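Local coordinates for protein diol-dehydratase (Roseburia inulinivorans, PDB 5I2A) that catalyses the dehydration of 1,2-propanediol, acting as a B12-independent diol dehydratase of the glycyl radical enzyme family, at residues V19-A24 / I67-E72; G76-A81 / N324-C329; L393-A398 / A765-L770; M464-G469 / G581-A586; N468-G473 / S477-N482. One frame throughout, in Å; residues are numbered along the deposited sequence.

Contact 1 of 5, residues V19-A24 / I67-E72; sequences VDHLYA and IIRPEE
A chi1 of -179° carries the imidazole of His21 out beside its carbonyl carbon and onto Arg69 and Pro70 of the loop. Arg69 sets its CG beside the backbone N and runs extended from CG to NE, and the two side chains cross at about a right angle. The two partners use different parts of the imidazole. Pro70 lies over one face, its CD 4.1 Å from the centroid of the His21 ring and 24° off the normal, a CH-pi contact shifted toward the rim. Arg69 comes in at the edge, where its CD lies in the ring plane, 3.9 Å from CD2 of His21. At that edge a water, also in plane, is 2.9 Å from His21 NE2 and accepts a hydrogen bond from Arg69 NH1. The loop side is shaped by a type II turn from Arg69 to Glu72. Within it Arg69 N donates to OE1 of Glu72 at 3.0 Å, reaching this oxygen from above the carboxylate plane. Besides the water, the guanidinium holds the carbonyl groups of Thr79 and Ile80 and forms a salt bridge with Asp325. Direct contact is therefore between carbon and imidazole, with polarity relayed by one water, and a guanidinium so near would probably disfavour protonation of His21.

Contact 2 of 5, residues G76-A81 / N324-C329; sequences GSTTIA and NDLNKC
Ser77 and Thr78 are the residues of the first loop that reach Asp325 and Leu326. Ser77 turns its hydroxyl beside its own backbone N, and OG comes to 3.4 Å from OD2 of Asp325. That carboxylate stands anti to its backbone N (chi1 -165°), directed at the loop, where Lys322 and Arg69 form salt bridges with the same OD2; the buried charge is thus shared between two cations. At Thr78 the backbone N donates to a water at 2.7 Å, and the water in turn makes a weak bond to OD2 of Asp325. The Thr78 side chain meets something quite different, since its OG1 lies 3.7 Å from the CD2 methyl of Leu326, and the two side chains cross at about a right angle. The polar end of Thr78 is satisfied by Gln274. One residue on, Thr79 OG1 donates to Ala81 O at 2.7 Å, a short bond within the loop, while a second water is 2.9 Å from OG1 of Thr79 and probably also bridges to Asp325 O. This is a buried, hydrated junction of two irregular segments. Segment 324-329 leaves helix 309-323, and Asp325 rests on Leu22 of helix 14-22. Helix 262-279 closes the apolar side, with Ile278 against Thr78 and Trp270 and Gln277 against Leu326.

Contact 3 of 5, residues L393-A398 / A765-L770; sequences LLMRAA and AGEKGL
Met395 and Ala398 of helix 391-402 pack on Leu770 of helix 766-781, joining two beta-alpha-beta crossovers of one mixed sheet. Helix 391-402 links the parallel neighbours 380-385 and 409-412, and helix 766-781 links 756-759 and 787-792. The two short segments run nearly perpendicular, with 103° between their directions and 10.5 Å between their axes. The contact also brings the pyruvate formate lyase-like part of the sequence against the glycine radical part. Apolar packing carries most of it. Met395 is bent at both chi2 and chi3 (-71° and -74°), which curls its end toward the second helix and lays CE 3.7 Å from CB of Leu770; SD follows the same CB at a slightly greater distance. Leu770 divides its branches: CD1 stays with the methionine methyl, while CD2 reaches the end of the other segment, 3.9 Å from CB of Ala398. CD2 of Leu770 also lies 3.8 Å from the carbonyl O of Ala398. Further along, Leu394 touches Ile774 and Arg778, and Ala398 touches Phe773, so the interface continues down helix 766-781. The remaining interaction pairs a methyl with a carboxylate. Glu767, bent at chi2, swings its acid group across the end of the methionine, and OE2 of Glu767 stands 3.3 Å from CE of Met395.

Contact 4 of 5, residues M464-G469 / G581-A586; sequences MVFSNG and GELKKA
Phe466 sets its ring against Leu583 and the start of the Lys584 side chain, and here the packing is close and apolar. The phenyl group, with CG beside its backbone N (chi1 -79°), points at the second helix. Leu583 meets it at the edge: its CD2 lies near the ring plane, 4.0 Å from CZ of Phe466, and the two side chains are set at a slant. CD1 of Phe466 is 4.1 Å from CB of Lys584, where the lysine begins. From there the contact changes character. Lys584 is extended to its end and slides past the phenylalanine in the opposite direction, toward the more open side of the interface. Its end passes the carbonyl O of Phe466, with CE 3.6 Å and NZ 3.7 Å from it. This is proximity without a hydrogen bond, although a lysine near the C-terminal end of a helix is probably in a mildly favourable field. That end is finished by a Schellman motif, in which Asn468 takes positive phi and Gly469 N bonds to Met464 O at 2.9 Å. The tight side is walled in by other helices. Phe492 of helix 489-521 meets the Phe466 ring edge-to-face, Ile568 of helix 558-574 touches both Phe466 and Leu583, and helix 637-651 packs on Glu582 and Ala586, behind helix 580-588.

Contact 5 of 5, residues N468-G473 / S477-N482; sequences NGYDNG and SIQTGN
Asn468 lays its side-chain amide over the peptide of Gly481, with CG 3.4 Å from O of Gly481. CG stands anti to the backbone N, which carries the amide across to the second segment. OD1 of Asn468 accepts a hydrogen bond of 2.7 Å from Gly481 N, with 151° at the hydrogen; the donor sits 49° above the plane of the side-chain carbonyl and so misses its lone pairs. Thr480 N comes near the same oxygen, but its angle is too poor for a bond. The backbone of Asn468 is gripped from the other segment as well. Gln479, bent at chi2, folds back so that NE2 donates to O of Asn468 at 3.0 Å, nearly straight at 167° and in the plane of the glutamine amide. A weak second bond from this NE2 goes to Ser477 O. These interactions tie the Schellman end of helix 459-467 to the chain leaving a small beta hairpin, whose strands are 470-471 and 474-475. At the base of the hairpin Gly469 also pairs with Ala476, and Ser477 N makes a weak bond of 3.1 Å to O of Gly469. Positive phi suits Gly469, and its CA comes close enough to make a CA-H...O contact of 3.4 Å with Ile478 O. Behind this loop Gln499 of helix 489-521 binds Ile478 O. The side chains of Tyr470 and Gln479 cross at about a right angle, their ring and amide planes well tilted to each other, with CE1 of Tyr470 4.0 Å from NE2 of Gln479.

In the fold
The contacts fall into two touching pairs and one outlier. Contacts 1 and 2, with centres about 11 Å apart, are joined through Arg69, whose NH1 is 2.8 Å from O of Ile80 and whose NH2 is 2.8 Å from O of Thr79. Contacts 4 and 5, about 10 Å between centres, share Asn468 and Gly469, and Met464 of the former packs its CE 3.3 Å from Tyr470 O. The two pairs occupy opposite sides of the chain's centre; the centres of contacts 1 and 4 are about 56 Å apart. Contact 3 stands alone, about 33 Å from contact 1 and about 49 Å from contact 4, centre to centre, and its chain closure encloses contacts 4 and 5. The predicted radical residue, Gly817, belongs to none of the five.

Contact 1 of 5, residues V19-A24 / I67-E72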
# COMPACT_ATOMS: atom_id res chain seq x y z
N VAL A 19 -6.77 -23.35 -38.70
CA VAL A 19 -7.96 -23.48 -37.87
C VAL A 19 -8.15 -24.90 -37.32
O VAL A 19 -8.33 -25.09 -36.11
CB VAL A 19 -9.22 -23.05 -38.64
CG1 VAL A 19 -10.46 -23.51 -37.92
CG2 VAL A 19 -9.23 -21.53 -38.81
N ASP A 20 -8.08 -25.90 -38.20
CA ASP A 20 -8.26 -27.29 -37.78
C ASP A 20 -7.23 -27.70 -36.73
O ASP A 20 -7.53 -28.46 -35.83
CB ASP A 20 -8.17 -28.24 -38.99
CG ASP A 20 -9.34 -28.08 -39.94
OD1 ASP A 20 -10.41 -27.60 -39.52
OD2 ASP A 20 -9.19 -28.45 -41.11
N HIS A 21 -6.01 -27.19 -36.87
CA HIS A 21 -4.98 -27.48 -35.88
C HIS A 21 -5.38 -26.96 -34.48
O HIS A 21 -5.18 -27.66 -33.49
CB HIS A 21 -3.64 -26.90 -36.31
CG HIS A 21 -2.53 -27.20 -35.35
ND1 HIS A 21 -2.06 -28.47 -35.13
CD2 HIS A 21 -1.81 -26.38 -34.54
CE1 HIS A 21 -1.08 -28.43 -34.24
NE2 HIS A 21 -0.92 -27.18 -33.86
N LEU A 22 -5.94 -25.76 -34.40
CA LEU A 22 -6.37 -25.23 -33.10
C LEU A 22 -7.30 -26.19 -32.40
O LEU A 22 -7.24 -26.36 -31.19
CB LEU A 22 -7.10 -23.87 -33.23
CG LEU A 22 -6.29 -22.65 -33.66
CD1 LEU A 22 -7.08 -21.36 -33.37
CD2 LEU A 22 -4.92 -22.62 -32.99
N TYR A 23 -8.17 -26.84 -33.17
CA TYR A 23 -9.24 -27.61 -32.57
C TYR A 23 -9.03 -29.13 -32.60
O TYR A 23 -9.92 -29.87 -32.25
CB TYR A 23 -10.57 -27.25 -33.25
CG TYR A 23 -11.09 -25.87 -32.86
CD1 TYR A 23 -10.66 -24.71 -33.52
CD2 TYR A 23 -12.00 -25.72 -31.82
CE1 TYR A 23 -11.14 -23.44 -33.14
CE2 TYR A 23 -12.48 -24.47 -31.44
CZ TYR A 23 -12.05 -23.34 -32.10
OH TYR A 23 -12.54 -22.10 -31.71
N ALA A 24 -7.84 -29.58 -32.98
CA ALA A 24 -7.57 -31.01 -33.11
C ALA A 24 -7.70 -31.73 -31.77
O ALA A 24 -8.11 -32.89 -31.73
CB ALA A 24 -6.19 -31.25 -33.71
N ILE A 67 6.47 -21.97 -28.93
CA ILE A 67 6.28 -22.89 -30.04
C ILE A 67 5.84 -22.09 -31.25
O ILE A 67 5.16 -21.08 -31.12
CB ILE A 67 5.26 -24.00 -29.69
CG1 ILE A 67 5.16 -25.04 -30.81
CG2 ILE A 67 3.88 -23.41 -29.39
CD1 ILE A 67 4.38 -26.29 -30.40
N ILE A 68 6.26 -22.51 -32.44
CA ILE A 68 5.73 -21.98 -33.68
C ILE A 68 4.90 -23.07 -34.31
O ILE A 68 5.42 -24.15 -34.60
CB ILE A 68 6.85 -21.51 -34.63
CG1 ILE A 68 7.59 -20.33 -34.00
CG2 ILE A 68 6.30 -21.16 -36.02
CD1 ILE A 68 8.65 -19.69 -34.90
N ARG A 69 3.61 -22.82 -34.47
CA ARG A 69 2.70 -23.86 -34.92
C ARG A 69 2.83 -24.02 -36.44
O ARG A 69 3.29 -23.10 -37.12
CB ARG A 69 1.25 -23.54 -34.51
CG ARG A 69 1.08 -23.12 -33.04
CD ARG A 69 -0.36 -23.36 -32.59
NE ARG A 69 -0.64 -22.87 -31.24
CZ ARG A 69 -0.25 -23.47 -30.12
NH1 ARG A 69 0.48 -24.59 -30.17
NH2 ARG A 69 -0.57 -22.95 -28.95
N PRO A 70 2.46 -25.20 -36.98
CA PRO A 70 2.64 -25.45 -38.42
C PRO A 70 2.01 -24.35 -39.28
O PRO A 70 0.86 -23.98 -39.06
CB PRO A 70 1.93 -26.79 -38.63
CG PRO A 70 2.05 -27.48 -37.30
CD PRO A 70 1.91 -26.37 -36.28
N GLU A 71 2.82 -23.78 -40.17
CA GLU A 71 2.39 -22.81 -41.18
C GLU A 71 2.06 -21.41 -40.65
O GLU A 71 1.65 -20.55 -41.41
CB GLU A 71 1.17 -23.35 -41.94
CG GLU A 71 1.43 -24.64 -42.71
CD GLU A 71 0.34 -24.96 -43.72
OE1 GLU A 71 0.34 -24.35 -44.80
OE2 GLU A 71 -0.52 -25.80 -43.41
N GLU A 72 2.25 -21.18 -39.35
CA GLU A 72 2.00 -19.85 -38.80
C GLU A 72 2.85 -18.81 -39.52
O GLU A 72 4.03 -19.04 -39.77
CB GLU A 72 2.28 -19.81 -37.29
CG GLU A 72 1.12 -20.32 -36.45
CD GLU A 72 1.34 -20.10 -34.96
OE1 GLU A 72 2.51 -20.05 -34.53
OE2 GLU A 72 0.33 -19.99 -34.23
O HOH W 1 1.36 -26.56 -32.17

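Contact 2 of 5, residues G76-A81 / N324-C329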
# COMPACT_ATOMS: atom_id res chain seq x y z
N GLY A 76 3.56 -16.61 -31.80
CA GLY A 76 3.36 -16.23 -30.42
C GLY A 76 2.26 -17.09 -29.83
O GLY A 76 1.09 -16.93 -30.15
N SER A 77 2.65 -18.02 -28.98
CA SER A 77 1.72 -18.93 -28.36
C SER A 77 2.00 -18.95 -26.87
O SER A 77 3.15 -18.99 -26.46
CB SER A 77 1.84 -20.36 -28.93
OG SER A 77 1.41 -20.43 -30.28
N THR A 78 0.94 -18.93 -26.07
CA THR A 78 1.09 -18.86 -24.62
C THR A 78 1.12 -20.26 -24.00
O THR A 78 1.72 -20.47 -22.95
CB THR A 78 -0.05 -17.97 -24.03
OG1 THR A 78 0.18 -16.62 -24.43
CG2 THR A 78 -0.10 -18.02 -22.49
N THR A 79 0.52 -21.23 -24.68
CA THR A 79 0.60 -22.62 -24.26
C THR A 79 1.09 -23.54 -25.39
O THR A 79 0.95 -23.22 -26.56
CB THR A 79 -0.76 -23.15 -23.78
OG1 THR A 79 -1.73 -22.87 -24.79
CG2 THR A 79 -1.19 -22.46 -22.48
N ILE A 80 1.65 -24.68 -25.04
CA ILE A 80 2.04 -25.64 -26.06
C ILE A 80 0.78 -26.19 -26.72
O ILE A 80 0.68 -26.21 -27.94
CB ILE A 80 2.90 -26.75 -25.48
CG1 ILE A 80 4.19 -26.15 -24.91
CG2 ILE A 80 3.22 -27.81 -26.56
CD1 ILE A 80 4.93 -25.26 -25.93
N ALA A 81 -0.20 -26.59 -25.91
CA ALA A 81 -1.47 -27.04 -26.46
C ALA A 81 -2.26 -25.87 -27.03
O ALA A 81 -2.50 -24.89 -26.34
CB ALA A 81 -2.29 -27.75 -25.40
N ASN A 324 -8.01 -16.75 -31.56
CA ASN A 324 -8.70 -17.92 -31.01
C ASN A 324 -7.78 -18.94 -30.35
O ASN A 324 -8.25 -19.89 -29.74
CB ASN A 324 -9.52 -18.61 -32.10
CG ASN A 324 -10.65 -17.75 -32.59
OD1 ASN A 324 -11.76 -17.81 -32.06
ND2 ASN A 324 -10.37 -16.92 -33.59
N ASP A 325 -6.47 -18.74 -30.47
CA ASP A 325 -5.52 -19.66 -29.83
C ASP A 325 -5.43 -19.42 -28.31
O ASP A 325 -5.15 -20.33 -27.54
CB ASP A 325 -4.14 -19.52 -30.46
CG ASP A 325 -3.20 -20.68 -30.11
OD1 ASP A 325 -3.68 -21.76 -29.72
OD2 ASP A 325 -1.98 -20.50 -30.25
N LEU A 326 -5.66 -18.18 -27.89
CA LEU A 326 -5.60 -17.84 -26.47
C LEU A 326 -6.88 -18.30 -25.76
O LEU A 326 -7.95 -18.36 -26.38
CB LEU A 326 -5.38 -16.33 -26.29
CG LEU A 326 -4.11 -15.77 -26.95
CD1 LEU A 326 -3.99 -14.27 -26.69
CD2 LEU A 326 -2.87 -16.50 -26.44
N ASN A 327 -6.77 -18.68 -24.49
CA ASN A 327 -7.91 -19.19 -23.74
C ASN A 327 -7.72 -18.91 -22.24
O ASN A 327 -6.68 -18.40 -21.82
CB ASN A 327 -8.09 -20.71 -24.01
CG ASN A 327 -9.54 -21.21 -23.79
OD1 ASN A 327 -10.38 -20.54 -23.18
ND2 ASN A 327 -9.81 -22.41 -24.30
N LYS A 328 -8.72 -19.27 -21.45
CA LYS A 328 -8.73 -18.98 -20.03
C LYS A 328 -9.66 -19.94 -19.31
O LYS A 328 -10.81 -20.09 -19.69
CB LYS A 328 -9.18 -17.53 -19.79
CG LYS A 328 -9.35 -17.10 -18.33
CD LYS A 328 -9.80 -15.61 -18.29
CE LYS A 328 -10.12 -15.06 -16.88
NZ LYS A 328 -10.46 -13.58 -16.97
N CYS A 329 -9.17 -20.58 -18.25
CA CYS A 329 -10.05 -21.48 -17.51
C CYS A 329 -10.62 -20.78 -16.29
O CYS A 329 -9.88 -20.25 -15.47
CB CYS A 329 -9.32 -22.77 -17.09
SG CYS A 329 -10.36 -23.90 -16.13
O HOH W 2 -1.25 -19.79 -27.44
O HOH W 3 -3.12 -20.38 -25.38

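Contact 3 of 5, residues L393-A398 / A765-L770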
# COMPACT_ATOMS: atom_id res chain seq x y z
N LEU A 393 -19.78 -0.14 -46.52
CA LEU A 393 -19.27 -0.85 -45.35
C LEU A 393 -20.45 -1.44 -44.59
O LEU A 393 -20.38 -2.58 -44.14
CB LEU A 393 -18.43 0.07 -44.45
CG LEU A 393 -17.73 -0.64 -43.29
CD1 LEU A 393 -16.67 -1.63 -43.78
CD2 LEU A 393 -17.13 0.37 -42.30
N LEU A 394 -21.54 -0.68 -44.46
CA LEU A 394 -22.73 -1.17 -43.76
C LEU A 394 -23.31 -2.39 -44.45
O LEU A 394 -23.71 -3.35 -43.79
CB LEU A 394 -23.81 -0.09 -43.66
CG LEU A 394 -23.49 1.14 -42.78
CD1 LEU A 394 -24.69 2.07 -42.72
CD2 LEU A 394 -23.05 0.73 -41.36
N MET A 395 -23.36 -2.36 -45.79
CA MET A 395 -23.89 -3.50 -46.53
C MET A 395 -22.96 -4.72 -46.40
O MET A 395 -23.43 -5.85 -46.27
CB MET A 395 -24.10 -3.13 -48.00
CG MET A 395 -25.26 -2.16 -48.20
SD MET A 395 -26.89 -2.94 -47.93
CE MET A 395 -27.02 -3.91 -49.42
N ARG A 396 -21.66 -4.50 -46.42
CA ARG A 396 -20.71 -5.58 -46.22
C ARG A 396 -20.84 -6.20 -44.82
O ARG A 396 -20.71 -7.41 -44.64
CB ARG A 396 -19.29 -5.08 -46.45
CG ARG A 396 -18.25 -6.16 -46.35
CD ARG A 396 -18.19 -6.98 -47.64
NE ARG A 396 -17.14 -7.98 -47.56
CZ ARG A 396 -17.33 -9.23 -47.13
NH1 ARG A 396 -18.54 -9.62 -46.75
NH2 ARG A 396 -16.31 -10.09 -47.10
N ALA A 397 -21.09 -5.35 -43.82
CA ALA A 397 -21.33 -5.83 -42.46
C ALA A 397 -22.59 -6.70 -42.43
O ALA A 397 -22.60 -7.77 -41.84
CB ALA A 397 -21.45 -4.65 -41.49
N ALA A 398 -23.64 -6.21 -43.09
CA ALA A 398 -24.91 -6.92 -43.14
C ALA A 398 -24.74 -8.29 -43.81
O ALA A 398 -25.33 -9.27 -43.37
CB ALA A 398 -25.96 -6.08 -43.86
N ALA A 765 -32.60 -12.03 -46.90
CA ALA A 765 -32.39 -12.50 -48.28
C ALA A 765 -32.33 -11.34 -49.29
O ALA A 765 -33.14 -10.42 -49.25
CB ALA A 765 -33.50 -13.49 -48.66
N GLY A 766 -31.35 -11.39 -50.19
CA GLY A 766 -31.23 -10.43 -51.27
C GLY A 766 -30.73 -9.07 -50.83
O GLY A 766 -30.58 -8.81 -49.64
N GLU A 767 -30.49 -8.19 -51.80
CA GLU A 767 -30.08 -6.82 -51.51
C GLU A 767 -31.17 -6.10 -50.74
O GLU A 767 -30.86 -5.34 -49.81
CB GLU A 767 -29.76 -6.04 -52.80
CG GLU A 767 -28.54 -6.54 -53.53
CD GLU A 767 -27.28 -6.52 -52.66
OE1 GLU A 767 -26.78 -7.61 -52.32
OE2 GLU A 767 -26.80 -5.41 -52.34
N LYS A 768 -32.42 -6.34 -51.10
CA LYS A 768 -33.53 -5.69 -50.40
C LYS A 768 -33.62 -6.16 -48.93
O LYS A 768 -34.02 -5.39 -48.07
CB LYS A 768 -34.85 -5.94 -51.12
N GLY A 769 -33.26 -7.41 -48.66
CA GLY A 769 -33.23 -7.92 -47.30
C GLY A 769 -32.18 -7.19 -46.48
O GLY A 769 -32.44 -6.75 -45.36
N LEU A 770 -31.00 -7.02 -47.06
CA LEU A 770 -29.89 -6.35 -46.41
C LEU A 770 -30.24 -4.89 -46.13
O LEU A 770 -29.90 -4.35 -45.08
CB LEU A 770 -28.62 -6.45 -47.26
CG LEU A 770 -28.02 -7.85 -47.49
CD1 LEU A 770 -26.76 -7.77 -48.33
CD2 LEU A 770 -27.74 -8.61 -46.19

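Contact 4 of 5, residues M464-G469 / G581-A586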
# COMPACT_ATOMS: atom_id res chain seq x y z
N MET A 464 -37.37 -9.83 -2.83
CA MET A 464 -37.28 -9.38 -1.45
C MET A 464 -38.46 -8.48 -1.05
O MET A 464 -38.82 -8.41 0.12
CB MET A 464 -35.96 -8.64 -1.19
CG MET A 464 -34.73 -9.55 -1.16
SD MET A 464 -34.81 -10.97 -0.03
CE MET A 464 -35.31 -12.29 -1.14
N VAL A 465 -39.07 -7.80 -2.01
CA VAL A 465 -40.24 -7.00 -1.66
C VAL A 465 -41.37 -7.93 -1.20
O VAL A 465 -42.04 -7.65 -0.21
CB VAL A 465 -40.73 -6.12 -2.82
CG1 VAL A 465 -41.98 -5.33 -2.40
CG2 VAL A 465 -39.63 -5.15 -3.24
N PHE A 466 -41.54 -9.06 -1.89
CA PHE A 466 -42.57 -10.03 -1.55
C PHE A 466 -42.29 -10.68 -0.20
O PHE A 466 -43.20 -10.92 0.59
CB PHE A 466 -42.70 -11.12 -2.64
CG PHE A 466 -43.48 -10.67 -3.85
CD1 PHE A 466 -44.87 -10.70 -3.84
CD2 PHE A 466 -42.83 -10.21 -4.98
CE1 PHE A 466 -45.60 -10.28 -4.95
CE2 PHE A 466 -43.55 -9.78 -6.08
CZ PHE A 466 -44.95 -9.82 -6.07
N SER A 467 -41.02 -10.97 0.05
CA SER A 467 -40.64 -11.73 1.24
C SER A 467 -40.19 -10.85 2.40
O SER A 467 -39.70 -11.37 3.38
CB SER A 467 -39.52 -12.70 0.89
OG SER A 467 -38.30 -11.99 0.71
N ASN A 468 -40.36 -9.54 2.27
CA ASN A 468 -39.90 -8.60 3.31
C ASN A 468 -38.45 -8.86 3.72
O ASN A 468 -38.11 -8.87 4.91
CB ASN A 468 -40.83 -8.66 4.53
CG ASN A 468 -40.61 -7.48 5.48
OD1 ASN A 468 -40.04 -6.46 5.10
ND2 ASN A 468 -41.10 -7.61 6.70
N GLY A 469 -37.60 -9.08 2.72
CA GLY A 469 -36.18 -9.20 2.96
C GLY A 469 -35.71 -10.52 3.52
O GLY A 469 -34.59 -10.62 4.02
N GLY A 581 -51.75 -11.54 -1.65
CA GLY A 581 -51.43 -12.80 -1.00
C GLY A 581 -51.46 -13.98 -1.95
O GLY A 581 -50.64 -14.88 -1.84
N GLU A 582 -52.42 -13.97 -2.87
CA GLU A 582 -52.50 -15.01 -3.90
C GLU A 582 -51.27 -15.00 -4.80
O GLU A 582 -50.70 -16.05 -5.11
CB GLU A 582 -53.73 -14.81 -4.77
CG GLU A 582 -55.04 -15.16 -4.12
CD GLU A 582 -56.18 -15.07 -5.10
OE1 GLU A 582 -56.73 -16.13 -5.46
OE2 GLU A 582 -56.52 -13.93 -5.52
N LEU A 583 -50.90 -13.80 -5.24
CA LEU A 583 -49.75 -13.63 -6.11
C LEU A 583 -48.52 -14.15 -5.39
O LEU A 583 -47.77 -14.94 -5.94
CB LEU A 583 -49.58 -12.17 -6.52
CG LEU A 583 -48.45 -11.92 -7.52
CD1 LEU A 583 -48.59 -12.85 -8.73
CD2 LEU A 583 -48.41 -10.45 -7.96
N LYS A 584 -48.33 -13.71 -4.15
CA LYS A 584 -47.16 -14.11 -3.37
C LYS A 584 -47.08 -15.62 -3.25
O LYS A 584 -46.03 -16.23 -3.41
CB LYS A 584 -47.18 -13.48 -1.98
CG LYS A 584 -46.00 -13.93 -1.10
CD LYS A 584 -46.10 -13.36 0.30
CE LYS A 584 -45.03 -13.95 1.23
NZ LYS A 584 -45.18 -13.35 2.59
N LYS A 585 -48.22 -16.24 -2.97
CA LYS A 585 -48.25 -17.66 -2.74
C LYS A 585 -48.13 -18.42 -4.07
O LYS A 585 -47.44 -19.43 -4.15
CB LYS A 585 -49.54 -18.00 -1.96
CG LYS A 585 -49.76 -19.45 -1.61
CD LYS A 585 -48.68 -20.08 -0.75
CE LYS A 585 -49.21 -21.40 -0.18
NZ LYS A 585 -49.63 -22.32 -1.28
N ALA A 586 -48.74 -17.90 -5.13
CA ALA A 586 -48.59 -18.51 -6.46
C ALA A 586 -47.11 -18.54 -6.88
O ALA A 586 -46.63 -19.54 -7.43
CB ALA A 586 -49.43 -17.77 -7.50

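Contact 5 of 5, residues N468-G473 / S477-N482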
# COMPACT_ATOMS: atom_id res chain seq x y z
N ASN A 468 -40.36 -9.54 2.27
CA ASN A 468 -39.90 -8.60 3.31
C ASN A 468 -38.45 -8.86 3.72
O ASN A 468 -38.11 -8.87 4.91
CB ASN A 468 -40.83 -8.66 4.53
CG ASN A 468 -40.61 -7.48 5.48
OD1 ASN A 468 -40.04 -6.46 5.10
ND2 ASN A 468 -41.10 -7.61 6.70
N GLY A 469 -37.60 -9.08 2.72
CA GLY A 469 -36.18 -9.20 2.96
C GLY A 469 -35.71 -10.52 3.52
O GLY A 469 -34.59 -10.62 4.02
N TYR A 470 -36.57 -11.54 3.45
CA TYR A 470 -36.19 -12.88 3.90
C TYR A 470 -35.91 -13.78 2.71
O TYR A 470 -36.51 -13.64 1.64
CB TYR A 470 -37.29 -13.50 4.77
CG TYR A 470 -37.30 -12.95 6.18
CD1 TYR A 470 -37.88 -11.72 6.45
CD2 TYR A 470 -36.72 -13.65 7.23
CE1 TYR A 470 -37.89 -11.20 7.73
CE2 TYR A 470 -36.72 -13.14 8.52
CZ TYR A 470 -37.31 -11.92 8.76
OH TYR A 470 -37.32 -11.40 10.03
N ASP A 471 -34.99 -14.70 2.90
CA ASP A 471 -34.68 -15.68 1.88
C ASP A 471 -34.53 -17.02 2.58
O ASP A 471 -33.68 -17.18 3.45
CB ASP A 471 -33.40 -15.30 1.13
CG ASP A 471 -33.15 -16.16 -0.09
OD1 ASP A 471 -34.12 -16.51 -0.78
OD2 ASP A 471 -31.98 -16.50 -0.35
N ASN A 472 -35.39 -17.96 2.22
CA ASN A 472 -35.36 -19.28 2.83
C ASN A 472 -35.31 -19.25 4.36
O ASN A 472 -34.53 -19.97 4.97
CB ASN A 472 -34.18 -20.08 2.30
CG ASN A 472 -34.54 -21.51 2.00
OD1 ASN A 472 -35.69 -21.79 1.62
ND2 ASN A 472 -33.60 -22.43 2.22
N GLY A 473 -36.13 -18.39 4.96
CA GLY A 473 -36.24 -18.34 6.40
C GLY A 473 -35.27 -17.44 7.14
O GLY A 473 -35.46 -17.18 8.32
N SER A 477 -31.80 -9.32 3.43
CA SER A 477 -31.79 -7.94 2.96
C SER A 477 -32.55 -7.08 3.96
O SER A 477 -32.95 -7.57 5.02
CB SER A 477 -32.43 -7.84 1.56
OG SER A 477 -32.24 -6.56 1.01
N ILE A 478 -32.74 -5.80 3.66
CA ILE A 478 -33.52 -4.93 4.53
C ILE A 478 -35.00 -5.32 4.54
O ILE A 478 -35.49 -5.94 3.59
CB ILE A 478 -33.41 -3.44 4.12
CG1 ILE A 478 -33.74 -3.27 2.64
CG2 ILE A 478 -32.03 -2.92 4.41
CD1 ILE A 478 -33.81 -1.83 2.19
N GLN A 479 -35.69 -4.97 5.63
CA GLN A 479 -37.13 -5.20 5.76
C GLN A 479 -37.89 -3.98 5.29
O GLN A 479 -37.94 -2.97 5.97
CB GLN A 479 -37.51 -5.52 7.22
CG GLN A 479 -37.27 -6.96 7.64
CD GLN A 479 -35.84 -7.39 7.40
OE1 GLN A 479 -34.92 -6.93 8.08
NE2 GLN A 479 -35.63 -8.24 6.39
N THR A 480 -38.50 -4.06 4.12
CA THR A 480 -39.25 -2.95 3.55
C THR A 480 -40.74 -3.02 3.87
O THR A 480 -41.52 -2.18 3.44
CB THR A 480 -39.08 -2.90 2.01
OG1 THR A 480 -39.09 -4.23 1.49
CG2 THR A 480 -37.77 -2.22 1.64
N GLY A 481 -41.15 -4.05 4.60
CA GLY A 481 -42.54 -4.17 5.01
C GLY A 481 -43.25 -5.40 4.49
O GLY A 481 -42.90 -5.95 3.45
N ASN A 482 -44.25 -5.86 5.24
CA ASN A 482 -45.09 -6.95 4.78
C ASN A 482 -45.75 -6.55 3.46
O ASN A 482 -46.43 -5.53 3.39
CB ASN A 482 -46.15 -7.30 5.83
CG ASN A 482 -46.88 -8.59 5.51
OD1 ASN A 482 -47.49 -8.72 4.45
ND2 ASN A 482 -46.80 -9.55 6.42